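Local structure of Rna-directed RNA polymerase (Infectious pancreatic necrosis virus, 3ZED) at residues L200-N208 / N349-G357; L331-V339 / M419-W427. The protein catalyses RNA-directed synthesis of viral RNA and probably occurs both free and covalently attached to the genomic RNA. All coordinates share one frame; numbering follows the deposited sequence.

Contact 1 of 2, residues L200-N208 / N349-G357; sequences LLEQTLPIN and NTQTPSLYG. With K (potassium ion), chain L.
Thr204 and Pro353 meet at the C-terminal end of helix 194-204: the proline ring lies across the last turn, with Pro353 CG 3.9 Å from Thr204 CA. Pro353 CD comes 3.3 Å from Gln203 O. The hydroxyl of Thr204 turns to another partner, Thr485 OG1 on helix 476-493. Pro206, just past the helix, turns its CG-CD edge to Thr352, with Pro206 CD 3.3 Å from Thr352 OG1.

That hydroxyl is the polar hub. With OG1 anti to the backbone N (chi1 172°), Thr352 donates to Gln203 O at 2.6 Å, in the carbonyl plane, and accepts from Ser354 N at 3.1 Å. One oxygen therefore ties helix end to loop and braces the loop itself. Ser354 CB packs 3.0 Å from Thr204 O; the hydrogen bond to that oxygen comes from His481 NE2.

Gln203 OE1 binds the potassium ion at 2.8 Å; one water links Gln203 OE1 to Gln351 O, and a second, bound to the ion, donates to the same carbonyl. Thr698, Ser701, Pro702 and Lys704 complete the protein ligands. Two consecutive ST turns, at Thr352 and Ser354, thus face the C-terminal turn of a helix that supplies one side-chain ligand, Gln203, to a potassium site.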
ATOM      1  N   LEU B 200     -18.734  10.172   0.344  1.00 46.89           N
ATOM      2  CA  LEU B 200     -18.668   8.736   0.072  1.00 44.76           C
ATOM      3  C   LEU B 200     -17.584   8.120   0.951  1.00 48.06           C
ATOM      4  O   LEU B 200     -17.826   7.106   1.601  1.00 47.45           O
ATOM      5  CB  LEU B 200     -18.389   8.441  -1.411  1.00 44.05           C
ATOM      6  CG  LEU B 200     -19.455   8.825  -2.441  1.00 49.81           C
ATOM      7  CD1 LEU B 200     -18.876   8.788  -3.840  1.00 49.16           C
ATOM      8  CD2 LEU B 200     -20.686   7.914  -2.361  1.00 52.52           C
ATOM      9  N   LEU B 201     -16.407   8.782   1.025  1.00 43.65           N
ATOM     10  CA  LEU B 201     -15.268   8.334   1.827  1.00 41.61           C
ATOM     11  C   LEU B 201     -15.586   8.354   3.307  1.00 45.40           C
ATOM     12  O   LEU B 201     -15.001   7.581   4.041  1.00 44.20           O
ATOM     13  CB  LEU B 201     -14.003   9.157   1.532  1.00 41.21           C
ATOM     14  CG  LEU B 201     -13.389   8.953   0.150  1.00 44.10           C
ATOM     15  CD1 LEU B 201     -12.470  10.093  -0.212  1.00 43.24           C
ATOM     16  CD2 LEU B 201     -12.691   7.570   0.040  1.00 43.21           C
ATOM     17  N   GLU B 202     -16.538   9.188   3.754  1.00 45.28           N
ATOM     18  CA  GLU B 202     -16.934   9.184   5.174  1.00 44.77           C
ATOM     19  C   GLU B 202     -17.504   7.809   5.544  1.00 48.01           C
ATOM     20  O   GLU B 202     -17.361   7.363   6.682  1.00 48.27           O
ATOM     21  CB  GLU B 202     -17.961  10.274   5.451  1.00 47.55           C
ATOM     22  CG  GLU B 202     -17.366  11.665   5.610  1.00 52.14           C
ATOM     23  CD  GLU B 202     -18.380  12.773   5.849  1.00 67.02           C
ATOM     24  OE1 GLU B 202     -19.600  12.496   5.801  1.00 57.98           O
ATOM     25  OE2 GLU B 202     -17.951  13.918   6.114  1.00 51.47           O
ATOM     26  N   GLN B 203     -18.098   7.123   4.550  1.00 43.17           N
ATOM     27  CA  GLN B 203     -18.694   5.801   4.673  1.00 42.98           C
ATOM     28  C   GLN B 203     -17.705   4.661   4.339  1.00 47.33           C
ATOM     29  O   GLN B 203     -17.633   3.696   5.110  1.00 47.02           O
ATOM     30  CB  GLN B 203     -19.947   5.671   3.774  1.00 44.64           C
ATOM     31  CG  GLN B 203     -21.036   6.738   3.993  1.00 53.61           C
ATOM     32  CD  GLN B 203     -21.415   6.911   5.450  1.00 68.61           C
ATOM     33  OE1 GLN B 203     -21.575   5.931   6.203  1.00 60.37           O
ATOM     34  NE2 GLN B 203     -21.551   8.167   5.880  1.00 54.72           N
ATOM     35  N   THR B 204     -16.994   4.737   3.177  1.00 42.04           N
ATOM     36  CA  THR B 204     -16.088   3.673   2.687  1.00 39.10           C
ATOM     37  C   THR B 204     -14.707   3.738   3.335  1.00 41.75           C
ATOM     38  O   THR B 204     -14.013   2.721   3.377  1.00 39.54           O
ATOM     39  CB  THR B 204     -15.966   3.739   1.171  1.00 40.36           C
ATOM     40  OG1 THR B 204     -15.244   4.930   0.834  1.00 42.91           O
ATOM     41  CG2 THR B 204     -17.332   3.737   0.474  1.00 36.17           C
ATOM     42  N   LEU B 205     -14.297   4.914   3.814  1.00 41.28           N
ATOM     43  CA  LEU B 205     -13.019   5.069   4.519  1.00 41.36           C
ATOM     44  C   LEU B 205     -13.203   6.003   5.723  1.00 46.20           C
ATOM     45  O   LEU B 205     -12.709   7.134   5.703  1.00 46.89           O
ATOM     46  CB  LEU B 205     -11.875   5.543   3.597  1.00 40.72           C
ATOM     47  CG  LEU B 205     -10.457   5.423   4.176  1.00 43.71           C
ATOM     48  CD1 LEU B 205      -9.891   4.027   4.011  1.00 42.15           C
ATOM     49  CD2 LEU B 205      -9.548   6.395   3.525  1.00 47.10           C
ATOM     50  N   PRO B 206     -13.927   5.566   6.789  1.00 42.04           N
ATOM     51  CA  PRO B 206     -14.098   6.444   7.965  1.00 42.51           C
ATOM     52  C   PRO B 206     -12.758   6.728   8.639  1.00 46.05           C
ATOM     53  O   PRO B 206     -11.928   5.815   8.801  1.00 45.54           O
ATOM     54  CB  PRO B 206     -15.017   5.635   8.880  1.00 44.40           C
ATOM     55  CG  PRO B 206     -14.840   4.206   8.462  1.00 47.17           C
ATOM     56  CD  PRO B 206     -14.619   4.274   6.981  1.00 42.07           C
ATOM     57  N   ILE B 207     -12.511   8.004   8.950  1.00 40.75           N
ATOM     58  CA  ILE B 207     -11.263   8.405   9.591  1.00 39.42           C
ATOM     59  C   ILE B 207     -11.531   9.219  10.849  1.00 47.50           C
ATOM     60  O   ILE B 207     -12.573   9.866  10.974  1.00 49.23           O
ATOM     61  CB  ILE B 207     -10.302   9.182   8.633  1.00 40.25           C
ATOM     62  CG1 ILE B 207     -10.936  10.509   8.097  1.00 42.34           C
ATOM     63  CG2 ILE B 207      -9.747   8.274   7.526  1.00 37.24           C
ATOM     64  CD1 ILE B 207      -9.992  11.532   7.429  1.00 39.47           C
ATOM     65  N   ASN B 208     -10.562   9.208  11.763  1.00 44.57           N
ATOM     66  CA  ASN B 208     -10.570  10.064  12.941  1.00 46.02           C
ATOM     67  C   ASN B 208      -9.558  11.161  12.713  1.00 49.47           C
ATOM     68  O   ASN B 208      -8.792  11.097  11.744  1.00 46.26           O
ATOM     69  CB  ASN B 208     -10.234   9.271  14.205  1.00 48.96           C
ATOM     70  CG  ASN B 208     -11.369   8.446  14.698  1.00 63.11           C
ATOM     71  OD1 ASN B 208     -12.453   8.964  14.988  1.00 55.80           O
ATOM     72  ND2 ASN B 208     -11.134   7.151  14.824  1.00 53.87           N
ATOM     73  N   ASN B 349     -15.372  -3.963  13.179  1.00 44.24           N
ATOM     74  CA  ASN B 349     -15.473  -3.147  14.402  1.00 45.76           C
ATOM     75  C   ASN B 349     -16.297  -1.863  14.198  1.00 53.12           C
ATOM     76  O   ASN B 349     -16.461  -1.097  15.141  1.00 55.72           O
ATOM     77  CB  ASN B 349     -14.067  -2.788  14.934  1.00 38.51           C
ATOM     78  CG  ASN B 349     -13.193  -1.970  13.998  1.00 47.53           C
ATOM     79  OD1 ASN B 349     -13.631  -1.063  13.285  1.00 42.87           O
ATOM     80  ND2 ASN B 349     -11.905  -2.211  14.047  1.00 37.21           N
ATOM     81  N   THR B 350     -16.762  -1.599  12.968  1.00 48.91           N
ATOM     82  CA  THR B 350     -17.506  -0.373  12.624  1.00 49.31           C
ATOM     83  C   THR B 350     -18.503  -0.690  11.527  1.00 51.90           C
ATOM     84  O   THR B 350     -18.251  -1.583  10.726  1.00 50.65           O
ATOM     85  CB  THR B 350     -16.495   0.737  12.176  1.00 47.94           C
ATOM     86  OG1 THR B 350     -15.488   0.920  13.185  1.00 43.11           O
ATOM     87  CG2 THR B 350     -17.158   2.083  11.838  1.00 42.12           C
ATOM     88  N   GLN B 351     -19.610   0.061  11.450  1.00 49.32           N
ATOM     89  CA  GLN B 351     -20.602  -0.117  10.394  1.00 48.32           C
ATOM     90  C   GLN B 351     -20.122   0.635   9.143  1.00 52.82           C
ATOM     91  O   GLN B 351     -20.559   1.748   8.865  1.00 54.36           O
ATOM     92  CB  GLN B 351     -21.991   0.326  10.872  1.00 50.50           C
ATOM     93  CG  GLN B 351     -22.560  -0.671  11.868  1.00 56.93           C
ATOM     94  CD  GLN B 351     -23.894  -0.282  12.414  1.00 73.56           C
ATOM     95  OE1 GLN B 351     -24.887  -0.160  11.686  1.00 74.61           O
ATOM     96  NE2 GLN B 351     -23.961  -0.166  13.727  1.00 55.10           N
ATOM     97  N   THR B 352     -19.157   0.025   8.429  1.00 48.42           N
ATOM     98  CA  THR B 352     -18.528   0.549   7.210  1.00 47.10           C
ATOM     99  C   THR B 352     -18.208  -0.590   6.236  1.00 48.29           C
ATOM    100  O   THR B 352     -17.796  -1.639   6.714  1.00 48.00           O
ATOM    101  CB  THR B 352     -17.215   1.334   7.555  1.00 46.56           C
ATOM    102  OG1 THR B 352     -16.530   1.666   6.349  1.00 45.21           O
ATOM    103  CG2 THR B 352     -16.239   0.535   8.419  1.00 41.34           C
ATOM    104  N   PRO B 353     -18.243  -0.388   4.896  1.00 43.87           N
ATOM    105  CA  PRO B 353     -17.774  -1.461   3.983  1.00 42.18           C
ATOM    106  C   PRO B 353     -16.239  -1.628   3.995  1.00 44.02           C
ATOM    107  O   PRO B 353     -15.729  -2.586   3.420  1.00 43.79           O
ATOM    108  CB  PRO B 353     -18.234  -0.974   2.588  1.00 43.92           C
ATOM    109  CG  PRO B 353     -18.333   0.493   2.709  1.00 49.29           C
ATOM    110  CD  PRO B 353     -18.731   0.789   4.139  1.00 45.98           C
ATOM    111  N   SER B 354     -15.499  -0.694   4.602  1.00 39.67           N
ATOM    112  CA  SER B 354     -14.029  -0.718   4.626  1.00 38.14           C
ATOM    113  C   SER B 354     -13.444  -1.959   5.293  1.00 41.62           C
ATOM    114  O   SER B 354     -14.022  -2.469   6.253  1.00 42.02           O
ATOM    115  CB  SER B 354     -13.477   0.509   5.337  1.00 39.81           C
ATOM    116  OG  SER B 354     -12.064   0.569   5.234  1.00 45.87           O
ATOM    117  N   LEU B 355     -12.292  -2.432   4.766  1.00 35.97           N
ATOM    118  CA  LEU B 355     -11.541  -3.551   5.330  1.00 35.61           C
ATOM    119  C   LEU B 355     -10.179  -3.060   5.883  1.00 38.67           C
ATOM    120  O   LEU B 355      -9.344  -3.886   6.235  1.00 37.55           O
ATOM    121  CB  LEU B 355     -11.320  -4.658   4.269  1.00 34.99           C
ATOM    122  CG  LEU B 355     -12.502  -5.592   3.961  1.00 38.58           C
ATOM    123  CD1 LEU B 355     -12.299  -6.305   2.642  1.00 36.50           C
ATOM    124  CD2 LEU B 355     -12.746  -6.585   5.087  1.00 39.80           C
ATOM    125  N   TYR B 356      -9.951  -1.718   5.957  1.00 36.25           N
ATOM    126  CA  TYR B 356      -8.681  -1.169   6.440  1.00 36.11           C
ATOM    127  C   TYR B 356      -8.317  -1.694   7.843  1.00 41.20           C
ATOM    128  O   TYR B 356      -9.108  -1.604   8.781  1.00 39.31           O
ATOM    129  CB  TYR B 356      -8.682   0.374   6.433  1.00 38.50           C
ATOM    130  CG  TYR B 356      -7.352   0.946   6.891  1.00 40.78           C
ATOM    131  CD1 TYR B 356      -6.214   0.837   6.098  1.00 42.57           C
ATOM    132  CD2 TYR B 356      -7.206   1.497   8.159  1.00 42.52           C
ATOM    133  CE1 TYR B 356      -4.981   1.326   6.529  1.00 42.57           C
ATOM    134  CE2 TYR B 356      -5.978   1.994   8.599  1.00 43.89           C
ATOM    135  CZ  TYR B 356      -4.869   1.914   7.775  1.00 49.01           C
ATOM    136  OH  TYR B 356      -3.648   2.398   8.194  1.00 51.12           O
ATOM    137  N   GLY B 357      -7.103  -2.227   7.956  1.00 40.28           N
ATOM    138  CA  GLY B 357      -6.569  -2.774   9.199  1.00 40.19           C
ATOM    139  C   GLY B 357      -7.148  -4.132   9.572  1.00 42.76           C
ATOM    140  O   GLY B 357      -6.919  -4.601  10.688  1.00 40.87           O
TER
HETATM  141  K     K L1003     -22.790   5.890   8.666  1.00 56.58           K
HETATM  142  O   HOH W   1     -21.101   3.172   6.155  1.00 57.16           O
HETATM  143  O   HOH W   2     -22.299   3.656  10.194  1.00 45.56           O

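Contact 2 of 2, residues L331-V339 / M419-W427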
ATOM      1  N   LEU B 331       7.416  13.856   3.494  1.00 48.45           N
ATOM      2  CA  LEU B 331       6.421  14.943   3.425  1.00 48.54           C
ATOM      3  C   LEU B 331       4.988  14.405   3.221  1.00 51.03           C
ATOM      4  O   LEU B 331       4.068  14.875   3.886  1.00 50.84           O
ATOM      5  CB  LEU B 331       6.778  15.941   2.311  1.00 48.68           C
ATOM      6  CG  LEU B 331       8.060  16.764   2.497  1.00 53.46           C
ATOM      7  CD1 LEU B 331       8.460  17.449   1.182  1.00 54.27           C
ATOM      8  CD2 LEU B 331       7.919  17.793   3.619  1.00 55.39           C
ATOM      9  N   LEU B 332       4.814  13.400   2.349  1.00 46.36           N
ATOM     10  CA  LEU B 332       3.517  12.770   2.102  1.00 44.53           C
ATOM     11  C   LEU B 332       3.009  12.031   3.351  1.00 46.44           C
ATOM     12  O   LEU B 332       1.835  12.156   3.708  1.00 45.44           O
ATOM     13  CB  LEU B 332       3.594  11.762   0.915  1.00 43.04           C
ATOM     14  CG  LEU B 332       3.756  12.308  -0.500  1.00 47.26           C
ATOM     15  CD1 LEU B 332       3.853  11.191  -1.486  1.00 45.82           C
ATOM     16  CD2 LEU B 332       2.607  13.218  -0.889  1.00 49.90           C
ATOM     17  N   SER B 333       3.907  11.262   4.002  1.00 42.00           N
ATOM     18  CA  SER B 333       3.615  10.439   5.182  1.00 41.08           C
ATOM     19  C   SER B 333       3.237  11.290   6.369  1.00 43.43           C
ATOM     20  O   SER B 333       2.459  10.819   7.194  1.00 42.87           O
ATOM     21  CB  SER B 333       4.791   9.529   5.524  1.00 45.15           C
ATOM     22  OG  SER B 333       5.000   8.635   4.448  1.00 54.84           O
ATOM     23  N   MET B 334       3.734  12.544   6.438  1.00 40.30           N
ATOM     24  CA  MET B 334       3.367  13.493   7.494  1.00 40.35           C
ATOM     25  C   MET B 334       1.860  13.877   7.397  1.00 46.16           C
ATOM     26  O   MET B 334       1.259  14.232   8.400  1.00 45.48           O
ATOM     27  CB  MET B 334       4.248  14.746   7.423  1.00 43.34           C
ATOM     28  CG  MET B 334       5.591  14.562   8.070  1.00 46.78           C
ATOM     29  SD  MET B 334       6.740  15.928   7.749  1.00 52.32           S
ATOM     30  CE  MET B 334       6.001  17.232   8.720  1.00 50.24           C
ATOM     31  N   VAL B 335       1.254  13.771   6.207  1.00 44.56           N
ATOM     32  CA  VAL B 335      -0.169  14.100   6.000  1.00 44.90           C
ATOM     33  C   VAL B 335      -1.049  12.856   6.304  1.00 46.25           C
ATOM     34  O   VAL B 335      -2.054  12.963   7.001  1.00 44.19           O
ATOM     35  CB  VAL B 335      -0.433  14.655   4.555  1.00 48.14           C
ATOM     36  CG1 VAL B 335      -1.911  15.001   4.337  1.00 47.66           C
ATOM     37  CG2 VAL B 335       0.466  15.860   4.248  1.00 49.08           C
ATOM     38  N   SER B 336      -0.673  11.692   5.772  1.00 42.91           N
ATOM     39  CA  SER B 336      -1.486  10.478   5.891  1.00 40.82           C
ATOM     40  C   SER B 336      -1.358   9.701   7.204  1.00 46.07           C
ATOM     41  O   SER B 336      -2.388   9.367   7.785  1.00 44.99           O
ATOM     42  CB  SER B 336      -1.203   9.529   4.733  1.00 38.87           C
ATOM     43  OG  SER B 336       0.181   9.245   4.627  1.00 41.40           O
ATOM     44  N   THR B 337      -0.128   9.383   7.652  1.00 44.47           N
ATOM     45  CA  THR B 337       0.095   8.487   8.787  1.00 44.20           C
ATOM     46  C   THR B 337      -0.486   9.009  10.122  1.00 48.41           C
ATOM     47  O   THR B 337      -1.091   8.172  10.786  1.00 46.53           O
ATOM     48  CB  THR B 337       1.553   8.017   8.900  1.00 52.08           C
ATOM     49  OG1 THR B 337       2.404   9.113   9.160  1.00 59.83           O
ATOM     50  CG2 THR B 337       2.042   7.301   7.634  1.00 48.33           C
ATOM     51  N   PRO B 338      -0.445  10.317  10.522  1.00 45.86           N
ATOM     52  CA  PRO B 338      -1.080  10.700  11.807  1.00 45.50           C
ATOM     53  C   PRO B 338      -2.603  10.488  11.793  1.00 47.82           C
ATOM     54  O   PRO B 338      -3.184  10.223  12.843  1.00 47.45           O
ATOM     55  CB  PRO B 338      -0.710  12.190  11.963  1.00 47.92           C
ATOM     56  CG  PRO B 338       0.480  12.381  11.094  1.00 52.14           C
ATOM     57  CD  PRO B 338       0.214  11.488   9.906  1.00 46.87           C
ATOM     58  N   VAL B 339      -3.236  10.546  10.597  1.00 44.08           N
ATOM     59  CA  VAL B 339      -4.677  10.303  10.433  1.00 43.46           C
ATOM     60  C   VAL B 339      -4.960   8.790  10.466  1.00 46.70           C
ATOM     61  O   VAL B 339      -5.842   8.342  11.209  1.00 46.62           O
ATOM     62  CB  VAL B 339      -5.233  10.947   9.132  1.00 46.87           C
ATOM     63  CG1 VAL B 339      -6.666  10.487   8.842  1.00 46.25           C
ATOM     64  CG2 VAL B 339      -5.148  12.473   9.179  1.00 47.63           C
ATOM     65  N   MET B 419      -6.509  14.044  -0.697  1.00 40.21           N
ATOM     66  CA  MET B 419      -5.881  15.125   0.090  1.00 41.06           C
ATOM     67  C   MET B 419      -6.953  16.049   0.672  1.00 45.22           C
ATOM     68  O   MET B 419      -6.845  16.461   1.832  1.00 45.15           O
ATOM     69  CB  MET B 419      -4.875  15.936  -0.766  1.00 43.14           C
ATOM     70  CG  MET B 419      -3.541  15.238  -0.931  1.00 45.01           C
ATOM     71  SD  MET B 419      -2.668  15.024   0.638  1.00 47.70           S
ATOM     72  CE  MET B 419      -0.979  14.850   0.044  1.00 44.21           C
ATOM     73  N   TYR B 420      -8.006  16.342  -0.129  1.00 40.43           N
ATOM     74  CA  TYR B 420      -9.142  17.147   0.317  1.00 40.89           C
ATOM     75  C   TYR B 420      -9.817  16.460   1.524  1.00 45.79           C
ATOM     76  O   TYR B 420     -10.066  17.104   2.534  1.00 47.19           O
ATOM     77  CB  TYR B 420     -10.136  17.348  -0.843  1.00 40.87           C
ATOM     78  CG  TYR B 420     -11.402  18.067  -0.433  1.00 43.42           C
ATOM     79  CD1 TYR B 420     -11.472  19.459  -0.445  1.00 45.57           C
ATOM     80  CD2 TYR B 420     -12.532  17.357  -0.028  1.00 43.83           C
ATOM     81  CE1 TYR B 420     -12.621  20.128  -0.032  1.00 44.84           C
ATOM     82  CE2 TYR B 420     -13.684  18.016   0.392  1.00 46.59           C
ATOM     83  CZ  TYR B 420     -13.728  19.403   0.376  1.00 54.39           C
ATOM     84  OH  TYR B 420     -14.867  20.064   0.773  1.00 56.49           O
ATOM     85  N   TYR B 421     -10.102  15.148   1.403  1.00 42.56           N
ATOM     86  CA  TYR B 421     -10.747  14.352   2.448  1.00 42.37           C
ATOM     87  C   TYR B 421      -9.911  14.320   3.737  1.00 45.66           C
ATOM     88  O   TYR B 421     -10.459  14.537   4.817  1.00 45.53           O
ATOM     89  CB  TYR B 421     -11.018  12.928   1.941  1.00 42.22           C
ATOM     90  CG  TYR B 421     -11.681  12.042   2.970  1.00 42.09           C
ATOM     91  CD1 TYR B 421     -12.973  12.303   3.416  1.00 45.00           C
ATOM     92  CD2 TYR B 421     -11.019  10.940   3.497  1.00 41.55           C
ATOM     93  CE1 TYR B 421     -13.582  11.504   4.378  1.00 44.76           C
ATOM     94  CE2 TYR B 421     -11.620  10.124   4.453  1.00 42.01           C
ATOM     95  CZ  TYR B 421     -12.898  10.418   4.901  1.00 48.37           C
ATOM     96  OH  TYR B 421     -13.503   9.606   5.820  1.00 48.03           O
ATOM     97  N   LEU B 422      -8.591  14.102   3.625  1.00 41.89           N
ATOM     98  CA  LEU B 422      -7.699  14.066   4.787  1.00 41.88           C
ATOM     99  C   LEU B 422      -7.602  15.430   5.488  1.00 48.96           C
ATOM    100  O   LEU B 422      -7.613  15.482   6.711  1.00 48.82           O
ATOM    101  CB  LEU B 422      -6.292  13.600   4.378  1.00 41.24           C
ATOM    102  CG  LEU B 422      -6.128  12.131   3.878  1.00 45.05           C
ATOM    103  CD1 LEU B 422      -4.715  11.886   3.428  1.00 45.25           C
ATOM    104  CD2 LEU B 422      -6.453  11.115   4.972  1.00 45.91           C
ATOM    105  N   LEU B 423      -7.515  16.533   4.718  1.00 47.87           N
ATOM    106  CA  LEU B 423      -7.369  17.872   5.296  1.00 49.94           C
ATOM    107  C   LEU B 423      -8.670  18.423   5.869  1.00 53.09           C
ATOM    108  O   LEU B 423      -8.601  19.203   6.804  1.00 52.89           O
ATOM    109  CB  LEU B 423      -6.773  18.870   4.291  1.00 50.79           C
ATOM    110  CG  LEU B 423      -5.255  19.101   4.402  1.00 55.38           C
ATOM    111  CD1 LEU B 423      -4.462  17.829   4.043  1.00 53.23           C
ATOM    112  CD2 LEU B 423      -4.815  20.257   3.511  1.00 58.06           C
ATOM    113  N   THR B 424      -9.839  17.997   5.354  1.00 49.61           N
ATOM    114  CA  THR B 424     -11.123  18.483   5.865  1.00 50.57           C
ATOM    115  C   THR B 424     -11.628  17.593   7.024  1.00 54.80           C
ATOM    116  O   THR B 424     -12.095  18.119   8.016  1.00 55.68           O
ATOM    117  CB  THR B 424     -12.186  18.611   4.734  1.00 56.74           C
ATOM    118  OG1 THR B 424     -12.378  17.353   4.087  1.00 54.12           O
ATOM    119  CG2 THR B 424     -11.821  19.654   3.688  1.00 57.08           C
ATOM    120  N   ARG B 425     -11.535  16.262   6.902  1.00 50.44           N
ATOM    121  CA  ARG B 425     -12.060  15.346   7.913  1.00 49.97           C
ATOM    122  C   ARG B 425     -11.015  14.905   8.952  1.00 52.00           C
ATOM    123  O   ARG B 425     -11.403  14.500  10.045  1.00 51.17           O
ATOM    124  CB  ARG B 425     -12.698  14.100   7.243  1.00 48.18           C
ATOM    125  CG  ARG B 425     -14.159  14.272   6.790  1.00 47.77           C
ATOM    126  CD  ARG B 425     -14.331  15.262   5.647  1.00 49.85           C
ATOM    127  NE  ARG B 425     -15.724  15.324   5.212  1.00 52.99           N
ATOM    128  CZ  ARG B 425     -16.202  16.151   4.291  1.00 62.15           C
ATOM    129  NH1 ARG B 425     -15.398  17.005   3.669  1.00 50.07           N
ATOM    130  NH2 ARG B 425     -17.490  16.129   3.981  1.00 45.56           N
ATOM    131  N   GLY B 426      -9.732  14.970   8.609  1.00 47.71           N
ATOM    132  CA  GLY B 426      -8.663  14.556   9.512  1.00 47.20           C
ATOM    133  C   GLY B 426      -8.015  15.735  10.211  1.00 53.16           C
ATOM    134  O   GLY B 426      -8.195  15.933  11.417  1.00 51.87           O
ATOM    135  N   TRP B 427      -7.294  16.555   9.427  1.00 51.07           N
ATOM    136  CA  TRP B 427      -6.535  17.732   9.854  1.00 51.79           C
ATOM    137  C   TRP B 427      -7.452  18.916  10.159  1.00 57.82           C
ATOM    138  O   TRP B 427      -7.296  20.013   9.599  1.00 58.31           O
ATOM    139  CB  TRP B 427      -5.501  18.071   8.768  1.00 49.77           C
ATOM    140  CG  TRP B 427      -4.434  17.015   8.684  1.00 49.30           C
ATOM    141  CD1 TRP B 427      -4.311  16.043   7.738  1.00 50.19           C
ATOM    142  CD2 TRP B 427      -3.404  16.767   9.652  1.00 49.45           C
ATOM    143  NE1 TRP B 427      -3.238  15.236   8.026  1.00 48.69           N
ATOM    144  CE2 TRP B 427      -2.667  15.652   9.200  1.00 51.77           C
ATOM    145  CE3 TRP B 427      -3.025  17.394  10.859  1.00 52.05           C
ATOM    146  CZ2 TRP B 427      -1.569  15.146   9.907  1.00 51.25           C
ATOM    147  CZ3 TRP B 427      -1.954  16.877  11.570  1.00 53.49           C
ATOM    148  CH2 TRP B 427      -1.224  15.780  11.088  1.00 52.46           C
TER
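Trp427 points the edge of its indole at Val335, Pro338 and Val339 in the last turns of helix 326-340. From CB the ring swings out with CG anti to the carbonyl carbon (chi1 -68°). CD1 is the first atom to touch, 3.9 Å from Val339 CG2. Next, NE1 donates to Val335 O at 2.8 Å; the oxygen sits in the ring plane, and the N-H lies in the carbonyl plane, on a lone pair. CE2, between NE1 and CZ2, lies 3.5 Å from Val335 O.

The helix is kinked here: Pro338 has no N-H to give Met334 O, and Val339 N makes a weak bond to Ser336 O instead of reaching Val335 O, which is left for the indole. In helix 412-426 a pi-type turn lets Leu422 O accept from both Gly426 N and Trp427 N. Within the polymerase's palm-family region the segments 331-339 and 419-426 cross at 52°, with a closest axis approach of 10.4 Å.

Farther out, CZ2 lies obliquely 3.3 Å from Met334 O and beside Pro338 CG, and CH2 is 3.7 Å from Pro338 CB. Two turns before Trp427, Met419 crosses the Val335 side chain at about a right angle, SD against CG1, while Leu422 CD2 meets Val339 CG1.

In the fold
The centres of contacts 1 and 2 lie about 15 Å apart, and their segments alternate along the chain: 200-208, 331-339, 349-357, 419-427. They touch through the end of helix 194-204 and helix 412-426. Tyr421 OH reaches Leu205 O at 2.6 Å, probably as a hydrogen bond, and Glu202 OE2 forms a salt bridge with Arg425 NE at 2.8 Å; Arg425 has a second acidic partner in Glu195. Helix 194-204 thus serves both neighbourhoods, with Gln203 at one of the two potassium sites and Glu202 facing contact 2. Neither contact includes the segment 248-255 predicted to bind GTP. Both belong to the palm-family region, and the potassium ligands tie contact 1 to residues 698-704.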